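Local coordinates for protein stress response kinase A (Escherichia coli, PDB 1ZYL) that uses ATP to phosphorylate serine and threonine residues, its own included, and protects the cell in stress, at residues Ala5-Gln9 and Arg58-Trp62; Glu180-Val185 and Gln313-Leu317. All coordinates share one frame; numbering follows the deposited sequence.

Interaction 1. Residues Ala5-Gln9 and Arg58-Trp62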
# COMPACT_ATOMS: atom_id res chain seq x y z
N ALA A 5 0.41 3.89 -19.01
CA ALA A 5 -0.98 3.98 -18.58
C ALA A 5 -1.76 2.71 -18.96
O ALA A 5 -1.63 2.19 -20.07
CB ALA A 5 -1.63 5.20 -19.21
N PHE A 6 -2.55 2.21 -18.02
CA PHE A 6 -3.33 1.01 -18.23
C PHE A 6 -4.44 1.17 -19.26
O PHE A 6 -5.00 2.25 -19.42
CB PHE A 6 -3.97 0.54 -16.92
CG PHE A 6 -2.98 0.13 -15.88
CD1 PHE A 6 -2.25 1.08 -15.19
CD2 PHE A 6 -2.77 -1.22 -15.61
CE1 PHE A 6 -1.30 0.70 -14.24
CE2 PHE A 6 -1.83 -1.61 -14.67
CZ PHE A 6 -1.09 -0.65 -13.98
N THR A 7 -4.74 0.07 -19.95
CA THR A 7 -5.83 0.07 -20.91
C THR A 7 -6.91 -0.73 -20.19
O THR A 7 -6.96 -1.96 -20.29
CB THR A 7 -5.46 -0.65 -22.21
OG1 THR A 7 -5.29 -2.04 -21.95
CG2 THR A 7 -4.17 -0.10 -22.79
N PHE A 8 -7.76 -0.04 -19.43
CA PHE A 8 -8.82 -0.68 -18.68
C PHE A 8 -9.61 -1.72 -19.45
O PHE A 8 -10.20 -1.43 -20.48
CB PHE A 8 -9.79 0.36 -18.12
CG PHE A 8 -11.12 -0.22 -17.71
CD1 PHE A 8 -12.16 -0.33 -18.64
CD2 PHE A 8 -11.34 -0.64 -16.40
CE1 PHE A 8 -13.40 -0.85 -18.27
CE2 PHE A 8 -12.57 -1.16 -16.02
CZ PHE A 8 -13.61 -1.26 -16.96
N GLN A 9 -9.62 -2.94 -18.92
CA GLN A 9 -10.36 -4.03 -19.52
C GLN A 9 -11.43 -4.43 -18.51
O GLN A 9 -11.11 -4.82 -17.38
CB GLN A 9 -9.44 -5.22 -19.83
CG GLN A 9 -8.26 -5.39 -18.87
CD GLN A 9 -6.93 -4.93 -19.46
OE1 GLN A 9 -6.53 -5.39 -20.54
NE2 GLN A 9 -6.23 -4.05 -18.75
N ARG A 58 -5.63 -6.72 -11.24
CA ARG A 58 -5.73 -5.93 -12.45
C ARG A 58 -4.57 -6.20 -13.40
O ARG A 58 -3.39 -6.08 -13.03
CB ARG A 58 -5.83 -4.42 -12.12
CG ARG A 58 -4.54 -3.58 -12.17
CD ARG A 58 -4.84 -2.13 -12.63
NE ARG A 58 -5.78 -1.44 -11.75
CZ ARG A 58 -6.71 -0.58 -12.18
NH1 ARG A 58 -7.53 0.01 -11.34
NH2 ARG A 58 -6.81 -0.33 -13.47
N PRO A 59 -4.89 -6.61 -14.63
CA PRO A 59 -3.87 -6.91 -15.63
C PRO A 59 -2.85 -5.79 -15.78
O PRO A 59 -3.15 -4.63 -15.50
CB PRO A 59 -4.69 -7.13 -16.90
CG PRO A 59 -5.96 -6.36 -16.64
CD PRO A 59 -6.24 -6.69 -15.21
N GLU A 60 -1.65 -6.15 -16.20
CA GLU A 60 -0.55 -5.22 -16.41
C GLU A 60 0.15 -4.69 -15.16
O GLU A 60 1.23 -4.12 -15.25
CB GLU A 60 -1.03 -4.04 -17.25
CG GLU A 60 -1.66 -4.50 -18.55
CD GLU A 60 -1.05 -5.80 -19.04
OE1 GLU A 60 0.19 -5.85 -19.25
OE2 GLU A 60 -1.81 -6.78 -19.21
N ARG A 61 -0.44 -4.90 -13.99
CA ARG A 61 0.18 -4.43 -12.76
C ARG A 61 1.28 -5.38 -12.30
O ARG A 61 2.46 -5.06 -12.38
CB ARG A 61 -0.87 -4.25 -11.67
CG ARG A 61 -0.33 -3.81 -10.33
CD ARG A 61 -1.44 -3.20 -9.53
NE ARG A 61 -1.29 -3.36 -8.08
CZ ARG A 61 -0.39 -2.71 -7.34
NH1 ARG A 61 0.45 -1.85 -7.89
NH2 ARG A 61 -0.37 -2.91 -6.03
N TRP A 62 0.88 -6.55 -11.82
CA TRP A 62 1.81 -7.57 -11.33
C TRP A 62 1.89 -8.78 -12.26
O TRP A 62 0.93 -9.11 -12.95
CB TRP A 62 1.35 -8.06 -9.94
CG TRP A 62 1.43 -7.06 -8.81
CD1 TRP A 62 0.58 -6.97 -7.75
CD2 TRP A 62 2.45 -6.07 -8.59
NE1 TRP A 62 0.99 -5.98 -6.89
CE2 TRP A 62 2.13 -5.41 -7.38
CE3 TRP A 62 3.59 -5.67 -9.30
CZ2 TRP A 62 2.92 -4.37 -6.86
CZ3 TRP A 62 4.38 -4.64 -8.78
CH2 TRP A 62 4.04 -4.00 -7.57
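Phe6 carries its CG opposite the carbonyl carbon (chi1 -64°), and this sends the ring onto the turn Arg58-Arg61. Gln9 bends at chi2 (-104°), which lays its amide against the Pro59 ring. The turn is type II, closed by a weak bond from Arg61 N to Arg58 O. The Phe6 ring puts an edge to the turn's backbone. Phe6 CE2 lies 3.4 Å from Pro59 O and 3.6 Å from Arg61 N, both near the ring plane. Arg58 CD and Glu60 CB approach obliquely, on opposite sides of that plane. Arg58 CD makes an off-centre CH-pi contact, 4.1 Å from the Phe6 ring centroid. Its guanidinium is too far for more than a weak attraction and forms a salt bridge with Glu38. The Gln9 amide packs against Pro59 CG. Both side chains also touch Phe101 on strand 101-107. With an alanine in place of Gln9, Pro59 CG would probably lose the amide packed against it, and a gap is likely to open beside Phe101. The contact thus joins the N-terminal loop to the loop after strand 52-57 mainly by van der Waals contacts, with polar backbone atoms facing an aromatic edge.

Interaction 2. Residues Glu180-Val185 and Gln313-Leu317; sequences ELIAAV and QAKVL
Leu181 meets Gln313 at CB, not at the amide. Neither the Gln313 amide nor the Glu180 carboxylate offers a face or an edge to the opposing segment. Gln313 bends at chi2, and its side chain also touches Glu267 and Arg270 of helix 266-283. The Glu180 carboxylate forms a salt bridge with Lys176 of its own helix. The contact itself is made by aliphatic groups. Leu181 reaches across with its CD1 branch. Its CG stands opposite the backbone N (chi1 -171°), and chi2 of 56° then swings CD1 to the other helix. There Leu181 CD1 lies 3.5 Å from Gln313 CB and 3.7 Å from Ala314 N. This is side-by-side packing of two helices, 171-188 and 300-316, which run in broadly the same direction here. Both belong to the helical part of a kinase-like phosphotransferase fold. Leu181, Ala184 and Val185 line one helix with the usual spacing of three and four residues. Gln313, Ala314 and Leu317 do so on the other, Gln313 through its CB. Ala314 has only a methyl group here, and its CA comes within 5.3 Å of Leu181 CA. Ala184 CB faces Ala314 CB at 4.3 Å. Leu317, three residues on from Ala314, turns CD1 back into the seam. Leu317 CD1 is 3.7 Å from Ala184 CB and 4.0 Å from Leu181 CD1. Val185 takes a smaller part in the seam and also touches Leu153 of helix 149-161 and Met272 of helix 266-283.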
# COMPACT_ATOMS: atom_id res chain seq x y z
N GLU A 180 12.22 19.92 -7.40
CA GLU A 180 12.72 20.40 -6.12
C GLU A 180 12.46 19.38 -5.02
O GLU A 180 13.28 19.20 -4.12
CB GLU A 180 12.03 21.71 -5.75
CG GLU A 180 12.80 22.98 -6.13
CD GLU A 180 11.89 24.17 -6.39
OE1 GLU A 180 10.82 24.28 -5.73
OE2 GLU A 180 12.24 25.01 -7.24
N LEU A 181 11.32 18.71 -5.10
CA LEU A 181 10.98 17.72 -4.10
C LEU A 181 11.83 16.49 -4.27
O LEU A 181 12.39 16.00 -3.30
CB LEU A 181 9.49 17.34 -4.17
CG LEU A 181 8.99 16.47 -3.01
CD1 LEU A 181 9.26 17.16 -1.70
CD2 LEU A 181 7.50 16.21 -3.16
N ILE A 182 11.96 15.98 -5.49
CA ILE A 182 12.77 14.78 -5.67
C ILE A 182 14.25 15.06 -5.38
O ILE A 182 14.99 14.14 -5.03
CB ILE A 182 12.58 14.12 -7.09
CG1 ILE A 182 13.58 14.68 -8.09
CG2 ILE A 182 11.17 14.31 -7.58
CD1 ILE A 182 14.91 13.93 -8.11
N ALA A 183 14.68 16.31 -5.51
CA ALA A 183 16.07 16.61 -5.20
C ALA A 183 16.24 16.49 -3.68
O ALA A 183 17.20 15.90 -3.19
CB ALA A 183 16.44 18.01 -5.65
N ALA A 184 15.30 17.06 -2.94
CA ALA A 184 15.35 17.02 -1.48
C ALA A 184 15.28 15.59 -0.94
O ALA A 184 16.10 15.20 -0.12
CB ALA A 184 14.22 17.85 -0.90
N VAL A 185 14.31 14.81 -1.39
CA VAL A 185 14.20 13.44 -0.91
C VAL A 185 15.44 12.63 -1.29
O VAL A 185 15.96 11.87 -0.47
CB VAL A 185 12.91 12.76 -1.45
CG1 VAL A 185 12.71 13.10 -2.88
CG2 VAL A 185 13.00 11.26 -1.28
N GLN A 313 6.64 20.22 1.39
CA GLN A 313 7.36 19.01 1.79
C GLN A 313 8.86 19.19 1.74
O GLN A 313 9.57 18.66 2.59
CB GLN A 313 6.96 17.82 0.91
CG GLN A 313 5.94 16.90 1.55
CD GLN A 313 6.45 16.24 2.81
OE1 GLN A 313 7.42 15.49 2.78
NE2 GLN A 313 5.81 16.52 3.94
N ALA A 314 9.35 19.92 0.75
CA ALA A 314 10.79 20.14 0.64
C ALA A 314 11.30 20.95 1.84
O ALA A 314 12.44 20.77 2.28
CB ALA A 314 11.13 20.85 -0.67
N LYS A 315 10.45 21.82 2.38
CA LYS A 315 10.84 22.62 3.53
C LYS A 315 10.92 21.75 4.79
O LYS A 315 11.71 22.02 5.70
CB LYS A 315 9.85 23.76 3.73
CG LYS A 315 9.90 24.78 2.60
CD LYS A 315 8.89 25.89 2.77
CE LYS A 315 8.95 26.86 1.59
NZ LYS A 315 7.81 27.82 1.61
N VAL A 316 10.11 20.71 4.84
CA VAL A 316 10.10 19.79 5.97
C VAL A 316 11.37 18.97 5.94
O VAL A 316 11.87 18.53 6.98
CB VAL A 316 8.88 18.85 5.88
CG1 VAL A 316 8.92 17.84 7.01
CG2 VAL A 316 7.61 19.67 5.94
N LEU A 317 11.90 18.77 4.74
CA LEU A 317 13.12 17.99 4.54
C LEU A 317 14.39 18.81 4.76
O LEU A 317 15.49 18.28 4.73
CB LEU A 317 13.12 17.40 3.12
CG LEU A 317 12.04 16.35 2.83
CD1 LEU A 317 11.66 16.35 1.36
CD2 LEU A 317 12.54 14.99 3.26

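Interactions 1 and 2 do not touch. Their centres are 31 Å apart and their nearest atoms about 19 Å. Helix 266-283 is a neighbour of both. Val185 and Gln313 of interaction 2 pack on it, and Phe6 of interaction 1 bonds through its backbone to Arg283 at its far end. The two differ in their relation to the catalytic site. In interaction 1 the side chain of Arg61 is about 7 Å from that of Asp217, an inferred magnesium ligand, and about 8 Å from that of Asp201, the probable proton acceptor. Arg61 also forms salt bridges with Glu38 and Asp220. Interaction 2 lies away from these residues and joins two helices.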